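Local structure of putative exported protein (Bordetella pertussis, 2DVZ) at residues G147-G150 against V154-L157; V173-K176 against P180-A183; Q42-S45 against P51-V54. The protein probably serves as a periplasmic solute receptor that captures glutamate for a transport system, being held here in its glutamate-bound form. All coordinates share one frame; numbering follows the deposited sequence.

How the interactions relate
Interactions 1 and 2 are neighbours, with centres 9 Å apart, and they meet on adjacent parallel strands, 145-148 and 171-174, S148 O lying 3.0 Å from Y175 N and S148 N 3.1 Å from V173 O, both probable hydrogen bonds. G147 CA also packs 3.8 Å from Y175 CE2. Interaction 1 lines the pocket and binds glutamate directly. Interaction 2 lies farther from the ligand, the P180 side chain about 6 Å from it. Interaction 3 is remote, its centre about 27 Å from those of the other two and its nearest atoms about 15 Å from interaction 1 and about 13 Å from interaction 2, although all three reach the same mixed sheet.

Interaction 1: G147-G150 against V154-L157; sequences GSSG and VLHL. With GLU (glutamic acid), chain G.
S148 and L155 bring their CA atoms to 5.2 Å, the closest approach of the backbone of 147-150, which turns through S149 and G150, to the first turn of helix 154-166. The S148 hydroxyl ties this bend: OG accepts the N-H of G150 at 3.2 Å (angle 154°), which makes an ST turn, and it also has a hydrogen bond to H172 NE2. S148 CB meanwhile rests 3.6 Å from H156 N, against the first turn of the helix.

S149 faces the ligand. With chi1 at 64° its OG sits between the backbone N and the carbonyl carbon. There S149 OG accepts a hydrogen bond from N of the bound GLU at 2.6 Å. A water also bonds this hydroxyl. It donates to G150 O at 2.8 Å and accepts H156 N at 3.0 Å, so one molecule joins a loop carbonyl, a helix N-H and the ligand-binding serine, consistent with a fixed place for that side chain. L155 supplies the apolar neighbour: its CD1 comes 3.5 Å from S149 OG and packs beside the ligand nitrogen as well. V154 CG1 lies 3.1 Å from GLU OXT of the alpha-carboxylate, which is borne on the same carbon as the amino group. T33 OG1, S85 OG and S178 N also hydrogen-bond the ligand.

H156 turns its ring out of the contact, ND1 bonded to T151 O and the ring stacked on that of H172, while its CB stays close to G150 O. V154 packs on helix 84-93 and gives its N-H to S85 OG, L155 reaches strand 192-196, and L157 leans on helix 288-307. The whole contact thus forms the first bend of the beta-alpha-beta unit made by strand 145-148, helix 154-166 and strand 171-174.

Interaction 2: V173-K176 against P180-A183; sequences VPYK and PAVA
Y175 lays its ring over the backbone of helix 178-187 at A181, and the main interaction is a CH-pi contact. A181 CA stands 3.8 Å from the centroid of the Y175 ring and 12° off the ring normal, so that it lies almost squarely above the middle of the face. Y175 gets there with CG anti to its carbonyl carbon (chi1 -68°), which turns the ring toward the helix.

Apolar contacts surround that central one. The methyl of A181 meets the same ring toward one side, CB to Y175 CD2 at 3.6 Å. On the other side P180 offers its ring carbon CB to Y175 CD1 at 3.9 Å. Between these, Y175 CD1 passes 3.8 Å from the carbonyl carbon C of P180, and Y175 CE1 comes to 3.9 Å from P180 O, so the aromatic ring also touches the P180 carbonyl group, obliquely.

The polar part lies at the far end of the tyrosine, where OH is hydrogen-bonded to D184 OD2, one turn further along the same helix. On the strand side the neighbour is strand 145-148, and A181 also touches I193 of strand 192-196. S178, whose backbone N binds the glutamate, belongs to the first turn of this helix.

In chemical terms the contact is dispersive with a weak electrostatic component. A CA-H flanked by two peptide groups is somewhat acidic, and a pi face probably suits it well. Joined to the D184 bond at the hydroxyl, this face-on packing probably limits the ring's movement, with P180 and A181 against it and its phenol end tethered to the helix.

Interaction 3: Q42-S45 against P51-V54; sequences QRMS and PMVV
M44 and M52, both modelled as selenomethionine, form the apolar half of the first shell, with S45 against the P51-M52 backbone forming the other half. The selenium of M52 lies 3.7 Å from M44 CB, and the two end methyls meet, M44 CE to M52 CE at 3.8 Å. The side chains cross obliquely, each bent at its last torsion, so that M44 CE also stays within 4.1 Å of M52 SE. S45 works on the strand's backbone: its OG sits 3.4 Å from P51 CA and 3.7 Å from M52 N.

What places the serine is one torsion and one bond. OG is anti to the backbone N (chi1 173°), which sends it across to the start of the strand, and there it makes a hydrogen bond to Q50 O, just ahead of P51. A water adds a second polar link one turn earlier in the helix. It donates to Q42 OE1 at 2.8 Å and to M52 O at 2.7 Å, joining the exposed glutamine to a carbonyl of the strand.

Further out, the helix and strand are each held by other parts of the fold. M52 packs on I21 and V23 of strand 21-25 and on T41 of helix 32-48. M44 meets A263 and A266 of helix 253-267, while R43 makes a salt bridge to D269. Backbone hydrogen bonds of P51 and V53 pair strand 52-56 with strand 21-25.

Such a helix laid on the strand that follows it is the second half of a beta-alpha-beta crossover: strand 21-25, helix 32-48 and strand 52-56, the outer two parallel and adjacent. Units of this kind build the lobes of periplasmic binding proteins, consistent with the family of this receptor.

Interaction 1: G147-G150 against V154-L157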
ATOM      1  N   GLY A 147      -2.077  13.982  -4.780  1.00 11.82           N
ATOM      2  CA  GLY A 147      -1.310  13.575  -3.644  1.00 10.52           C
ATOM      3  C   GLY A 147      -0.953  12.111  -3.734  1.00 11.07           C
ATOM      4  O   GLY A 147      -1.666  11.308  -4.352  1.00  9.89           O
ATOM      5  N   SER A 148       0.200  11.799  -3.134  1.00 11.45           N
ATOM      6  CA  SER A 148       0.704  10.456  -2.962  1.00 11.78           C
ATOM      7  C   SER A 148       1.193  10.260  -1.506  1.00 12.22           C
ATOM      8  O   SER A 148       1.186  11.187  -0.664  1.00 11.27           O
ATOM      9  CB  SER A 148       1.842  10.203  -3.951  1.00 11.87           C
ATOM     10  OG  SER A 148       3.058  10.804  -3.498  1.00 13.18           O
ATOM     11  N   SER A 149       1.616   9.033  -1.221  1.00 13.06           N
ATOM     12  CA  SER A 149       2.166   8.661   0.088  1.00 13.15           C
ATOM     13  C   SER A 149       3.681   8.821   0.140  1.00 13.19           C
ATOM     14  O   SER A 149       4.278   8.426   1.122  1.00 13.59           O
ATOM     15  CB  SER A 149       1.844   7.196   0.383  1.00 13.27           C
ATOM     16  OG  SER A 149       2.495   6.353  -0.584  1.00 13.38           O
ATOM     17  N   GLY A 150       4.300   9.321  -0.933  1.00 13.74           N
ATOM     18  CA  GLY A 150       5.731   9.612  -0.954  1.00 13.72           C
ATOM     19  C   GLY A 150       6.396   9.470  -2.307  1.00 14.99           C
ATOM     20  O   GLY A 150       5.975   8.658  -3.158  1.00 14.66           O
ATOM     21  N   VAL A 154       4.689   3.529  -4.151  1.00 12.32           N
ATOM     22  CA  VAL A 154       3.798   3.014  -5.180  1.00 11.14           C
ATOM     23  C   VAL A 154       2.722   3.981  -5.685  1.00 10.41           C
ATOM     24  O   VAL A 154       2.275   3.862  -6.815  1.00 10.79           O
ATOM     25  CB  VAL A 154       3.176   1.619  -4.780  1.00 11.36           C
ATOM     26  CG1 VAL A 154       2.208   1.758  -3.686  1.00  8.89           C
ATOM     27  CG2 VAL A 154       2.526   0.972  -5.990  1.00 10.94           C
ATOM     28  N   LEU A 155       2.294   4.931  -4.867  1.00  9.75           N
ATOM     29  CA  LEU A 155       1.222   5.817  -5.280  1.00  9.95           C
ATOM     30  C   LEU A 155       1.744   6.959  -6.158  1.00 10.53           C
ATOM     31  O   LEU A 155       1.021   7.417  -7.018  1.00 10.82           O
ATOM     32  CB  LEU A 155       0.404   6.295  -4.059  1.00  9.98           C
ATOM     33  CG  LEU A 155      -0.172   5.106  -3.250  1.00  7.77           C
ATOM     34  CD1 LEU A 155      -0.684   5.561  -1.932  1.00  5.16           C
ATOM     35  CD2 LEU A 155      -1.260   4.360  -4.049  1.00  5.51           C
ATOM     36  N   HIS A 156       3.002   7.387  -5.955  1.00 11.08           N
ATOM     37  CA  HIS A 156       3.691   8.282  -6.888  1.00 11.15           C
ATOM     38  C   HIS A 156       3.885   7.566  -8.229  1.00 11.17           C
ATOM     39  O   HIS A 156       3.635   8.118  -9.281  1.00 12.01           O
ATOM     40  CB  HIS A 156       5.055   8.795  -6.322  1.00 11.09           C
ATOM     41  CG  HIS A 156       5.770   9.764  -7.245  1.00 11.96           C
ATOM     42  ND1 HIS A 156       7.142   9.943  -7.238  1.00 11.33           N
ATOM     43  CD2 HIS A 156       5.298  10.575  -8.227  1.00 11.71           C
ATOM     44  CE1 HIS A 156       7.477  10.828  -8.161  1.00  9.30           C
ATOM     45  NE2 HIS A 156       6.385  11.234  -8.772  1.00 10.31           N
ATOM     46  N   LEU A 157       4.336   6.326  -8.202  1.00 11.38           N
ATOM     47  CA  LEU A 157       4.443   5.556  -9.440  1.00 12.22           C
ATOM     48  C   LEU A 157       3.065   5.341 -10.108  1.00 12.19           C
ATOM     49  O   LEU A 157       2.935   5.442 -11.323  1.00 12.65           O
ATOM     50  CB  LEU A 157       5.172   4.219  -9.182  1.00 13.06           C
ATOM     51  CG  LEU A 157       5.437   3.398 -10.453  1.00 14.90           C
ATOM     52  CD1 LEU A 157       6.373   4.186 -11.442  1.00 16.04           C
ATOM     53  CD2 LEU A 157       6.014   2.056 -10.093  1.00 16.93           C
TER
HETATM   54  N   GLU G1055       1.805   3.805  -0.409  1.00 11.71           N
HETATM   55  CA  GLU G1055       1.927   2.743   0.607  1.00 11.29           C
HETATM   56  C   GLU G1055       1.914   1.355  -0.013  1.00 12.00           C
HETATM   57  O   GLU G1055       1.040   0.508   0.198  1.00 12.47           O
HETATM   58  CB  GLU G1055       0.891   2.926   1.712  1.00 11.17           C
HETATM   59  CG  GLU G1055       0.785   4.391   2.171  1.00  8.76           C
HETATM   60  CD  GLU G1055       0.385   4.556   3.608  1.00  9.91           C
HETATM   61  OE1 GLU G1055       0.210   3.511   4.270  1.00 10.90           O
HETATM   62  OE2 GLU G1055       0.270   5.736   4.099  1.00 10.40           O
HETATM   63  OXT GLU G1055       2.871   1.031  -0.735  1.00 12.13           O
HETATM   64  O   HOH W   1       3.845   6.904  -3.070  1.00 11.74           O

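Interaction 2: V173-K176 against P180-A183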
ATOM      1  N   VAL A 173       2.101  15.888  -5.612  1.00 13.98           N
ATOM      2  CA  VAL A 173       2.412  16.422  -4.311  1.00 13.52           C
ATOM      3  C   VAL A 173       2.554  15.241  -3.347  1.00 14.07           C
ATOM      4  O   VAL A 173       1.535  14.608  -2.980  1.00 14.78           O
ATOM      5  CB  VAL A 173       1.338  17.394  -3.757  1.00 12.96           C
ATOM      6  CG1 VAL A 173       1.795  17.944  -2.385  1.00 11.19           C
ATOM      7  CG2 VAL A 173       1.019  18.543  -4.770  1.00 12.41           C
ATOM      8  N   PRO A 174       3.805  14.952  -2.931  1.00 13.31           N
ATOM      9  CA  PRO A 174       4.050  13.853  -1.967  1.00 13.23           C
ATOM     10  C   PRO A 174       3.630  14.204  -0.543  1.00 13.62           C
ATOM     11  O   PRO A 174       3.730  15.340  -0.148  1.00 13.23           O
ATOM     12  CB  PRO A 174       5.572  13.672  -1.994  1.00 12.47           C
ATOM     13  CG  PRO A 174       6.140  15.067  -2.486  1.00 12.11           C
ATOM     14  CD  PRO A 174       5.042  15.655  -3.378  1.00 12.63           C
ATOM     15  N   TYR A 175       3.217  13.202   0.224  1.00 14.29           N
ATOM     16  CA  TYR A 175       2.954  13.361   1.634  1.00 15.46           C
ATOM     17  C   TYR A 175       3.747  12.300   2.365  1.00 16.24           C
ATOM     18  O   TYR A 175       4.301  11.393   1.738  1.00 16.23           O
ATOM     19  CB  TYR A 175       1.430  13.236   1.938  1.00 15.22           C
ATOM     20  CG  TYR A 175       0.631  14.397   1.371  1.00 15.45           C
ATOM     21  CD1 TYR A 175       0.242  15.463   2.188  1.00 14.69           C
ATOM     22  CD2 TYR A 175       0.302  14.456  -0.011  1.00 15.60           C
ATOM     23  CE1 TYR A 175      -0.463  16.553   1.672  1.00 14.19           C
ATOM     24  CE2 TYR A 175      -0.408  15.537  -0.537  1.00 15.32           C
ATOM     25  CZ  TYR A 175      -0.796  16.582   0.313  1.00 15.48           C
ATOM     26  OH  TYR A 175      -1.518  17.663  -0.205  1.00 16.03           O
ATOM     27  N   LYS A 176       3.793  12.411   3.687  1.00 17.98           N
ATOM     28  CA  LYS A 176       4.447  11.401   4.564  1.00 19.50           C
ATOM     29  C   LYS A 176       3.733   9.999   4.666  1.00 19.49           C
ATOM     30  O   LYS A 176       4.247   8.974   5.284  1.00 21.06           O
ATOM     31  CB  LYS A 176       4.717  12.035   5.937  1.00 20.20           C
ATOM     32  CG  LYS A 176       5.899  11.452   6.676  1.00 20.71           C
ATOM     33  CD  LYS A 176       6.207  12.285   7.909  1.00 21.61           C
ATOM     34  CE  LYS A 176       7.322  11.644   8.680  1.00 23.54           C
ATOM     35  NZ  LYS A 176       8.237  12.651   9.284  1.00 25.79           N
ATOM     36  N   PRO A 180      -2.065  11.955   5.690  1.00 12.36           N
ATOM     37  CA  PRO A 180      -2.172  13.377   5.385  1.00 12.58           C
ATOM     38  C   PRO A 180      -2.664  13.706   3.973  1.00 13.15           C
ATOM     39  O   PRO A 180      -3.240  14.793   3.776  1.00 13.11           O
ATOM     40  CB  PRO A 180      -0.747  13.908   5.637  1.00 12.25           C
ATOM     41  CG  PRO A 180      -0.156  12.893   6.613  1.00 11.95           C
ATOM     42  CD  PRO A 180      -0.699  11.594   6.123  1.00 12.21           C
ATOM     43  N   ALA A 181      -2.436  12.804   3.007  1.00 12.96           N
ATOM     44  CA  ALA A 181      -2.907  13.046   1.656  1.00 13.36           C
ATOM     45  C   ALA A 181      -4.437  13.014   1.595  1.00 13.72           C
ATOM     46  O   ALA A 181      -5.054  13.879   0.985  1.00 13.76           O
ATOM     47  CB  ALA A 181      -2.273  12.055   0.660  1.00 12.91           C
ATOM     48  N   VAL A 182      -5.049  12.023   2.242  1.00 14.59           N
ATOM     49  CA  VAL A 182      -6.498  11.865   2.238  1.00 14.59           C
ATOM     50  C   VAL A 182      -7.164  13.123   2.812  1.00 16.17           C
ATOM     51  O   VAL A 182      -8.170  13.628   2.266  1.00 17.13           O
ATOM     52  CB  VAL A 182      -6.940  10.532   2.963  1.00 14.83           C
ATOM     53  CG1 VAL A 182      -8.441  10.544   3.327  1.00 14.22           C
ATOM     54  CG2 VAL A 182      -6.582   9.285   2.128  1.00 12.79           C
ATOM     55  N   ALA A 183      -6.592  13.654   3.890  1.00 16.55           N
ATOM     56  CA  ALA A 183      -7.116  14.872   4.505  1.00 16.26           C
ATOM     57  C   ALA A 183      -6.959  16.133   3.607  1.00 16.69           C
ATOM     58  O   ALA A 183      -7.843  17.000   3.585  1.00 16.79           O
ATOM     59  CB  ALA A 183      -6.496  15.086   5.881  1.00 16.26           C
TER

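Interaction 3: Q42-S45 against P51-V54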
ATOM      1  N   GLN A  42      -3.410  -6.747  16.038  1.00 19.92           N
ATOM      2  CA  GLN A  42      -4.333  -6.791  17.192  1.00 22.03           C
ATOM      3  C   GLN A  42      -4.885  -8.173  17.476  1.00 21.69           C
ATOM      4  O   GLN A  42      -4.935  -8.596  18.629  1.00 22.40           O
ATOM      5  CB  GLN A  42      -5.529  -5.858  16.984  1.00 23.08           C
ATOM      6  CG  GLN A  42      -5.225  -4.417  17.352  1.00 29.10           C
ATOM      7  CD  GLN A  42      -4.867  -4.304  18.810  1.00 36.13           C
ATOM      8  OE1 GLN A  42      -3.672  -4.326  19.193  1.00 39.17           O
ATOM      9  NE2 GLN A  42      -5.902  -4.229  19.656  1.00 38.58           N
ATOM     10  N   ARG A  43      -5.349  -8.839  16.417  1.00 20.92           N
ATOM     11  CA  ARG A  43      -5.929 -10.154  16.515  1.00 20.01           C
ATOM     12  C   ARG A  43      -4.851 -11.246  16.622  1.00 20.00           C
ATOM     13  O   ARG A  43      -5.048 -12.218  17.332  1.00 19.19           O
ATOM     14  CB  ARG A  43      -6.897 -10.381  15.338  1.00 20.01           C
ATOM     15  CG  ARG A  43      -7.651 -11.707  15.336  1.00 20.41           C
ATOM     16  CD  ARG A  43      -8.553 -11.877  16.566  1.00 23.54           C
ATOM     17  NE  ARG A  43      -9.129 -13.235  16.647  1.00 24.40           N
ATOM     18  CZ  ARG A  43      -8.489 -14.320  17.060  1.00 24.79           C
ATOM     19  NH1 ARG A  43      -7.211 -14.253  17.431  1.00 27.30           N
ATOM     20  NH2 ARG A  43      -9.119 -15.481  17.079  1.00 23.48           N
HETATM   21  N   MSE A  44      -3.742 -11.101  15.896  1.00 20.39           N
HETATM   22  CA  MSE A  44      -2.581 -11.982  16.056  1.00 22.22           C
HETATM   23  C   MSE A  44      -2.114 -11.976  17.511  1.00 22.29           C
HETATM   24  O   MSE A  44      -1.766 -13.006  18.058  1.00 21.83           O
HETATM   25  CB  MSE A  44      -1.417 -11.545  15.164  1.00 20.91           C
HETATM   26  CG  MSE A  44      -1.531 -11.975  13.751  1.00 21.69           C
HETATM   27 SE   MSE A  44      -0.015 -11.349  12.695  1.00 26.10          SE
HETATM   28  CE  MSE A  44       1.450 -12.450  13.396  1.00 21.04           C
ATOM     29  N   SER A  45      -2.149 -10.804  18.126  1.00 22.76           N
ATOM     30  CA  SER A  45      -1.622 -10.631  19.451  1.00 24.22           C
ATOM     31  C   SER A  45      -2.377 -11.494  20.479  1.00 24.55           C
ATOM     32  O   SER A  45      -1.760 -12.184  21.332  1.00 23.47           O
ATOM     33  CB  SER A  45      -1.682  -9.160  19.791  1.00 24.12           C
ATOM     34  OG  SER A  45      -1.330  -8.970  21.122  1.00 28.70           O
ATOM     35  N   PRO A  51       1.683  -8.767  23.522  1.00 19.82           N
ATOM     36  CA  PRO A  51       1.389  -7.584  22.690  1.00 20.14           C
ATOM     37  C   PRO A  51       2.283  -7.447  21.446  1.00 19.78           C
ATOM     38  O   PRO A  51       3.461  -7.811  21.468  1.00 19.58           O
ATOM     39  CB  PRO A  51       1.640  -6.401  23.636  1.00 20.11           C
ATOM     40  CG  PRO A  51       2.551  -6.986  24.724  1.00 20.36           C
ATOM     41  CD  PRO A  51       2.086  -8.394  24.894  1.00 19.55           C
HETATM   42  N   MSE A  52       1.672  -6.957  20.373  1.00 19.59           N
HETATM   43  CA  MSE A  52       2.350  -6.540  19.176  1.00 20.01           C
HETATM   44  C   MSE A  52       2.133  -5.054  19.058  1.00 18.61           C
HETATM   45  O   MSE A  52       1.018  -4.598  18.874  1.00 18.24           O
HETATM   46  CB  MSE A  52       1.769  -7.253  17.972  1.00 19.81           C
HETATM   47  CG  MSE A  52       2.115  -8.728  17.950  1.00 21.60           C
HETATM   48 SE   MSE A  52       1.485  -9.517  16.317  1.00 25.16          SE
HETATM   49  CE  MSE A  52       3.112  -9.547  15.222  1.00 22.49           C
ATOM     50  N   VAL A  53       3.207  -4.291  19.186  1.00 17.76           N
ATOM     51  CA  VAL A  53       3.072  -2.865  19.354  1.00 16.79           C
ATOM     52  C   VAL A  53       3.504  -2.163  18.076  1.00 16.45           C
ATOM     53  O   VAL A  53       4.641  -2.265  17.653  1.00 15.84           O
ATOM     54  CB  VAL A  53       3.832  -2.384  20.632  1.00 16.83           C
ATOM     55  CG1 VAL A  53       3.661  -0.895  20.856  1.00 14.98           C
ATOM     56  CG2 VAL A  53       3.303  -3.129  21.826  1.00 16.79           C
ATOM     57  N   VAL A  54       2.557  -1.472  17.452  1.00 17.21           N
ATOM     58  CA  VAL A  54       2.793  -0.764  16.193  1.00 17.48           C
ATOM     59  C   VAL A  54       3.577   0.523  16.440  1.00 18.35           C
ATOM     60  O   VAL A  54       3.267   1.311  17.350  1.00 18.04           O
ATOM     61  CB  VAL A  54       1.450  -0.476  15.446  1.00 17.92           C
ATOM     62  CG1 VAL A  54       1.640   0.430  14.239  1.00 17.86           C
ATOM     63  CG2 VAL A  54       0.761  -1.781  15.014  1.00 17.64           C
TER
HETATM   64  O   HOH W   2      -1.355  -4.569  17.628  1.00 16.59           O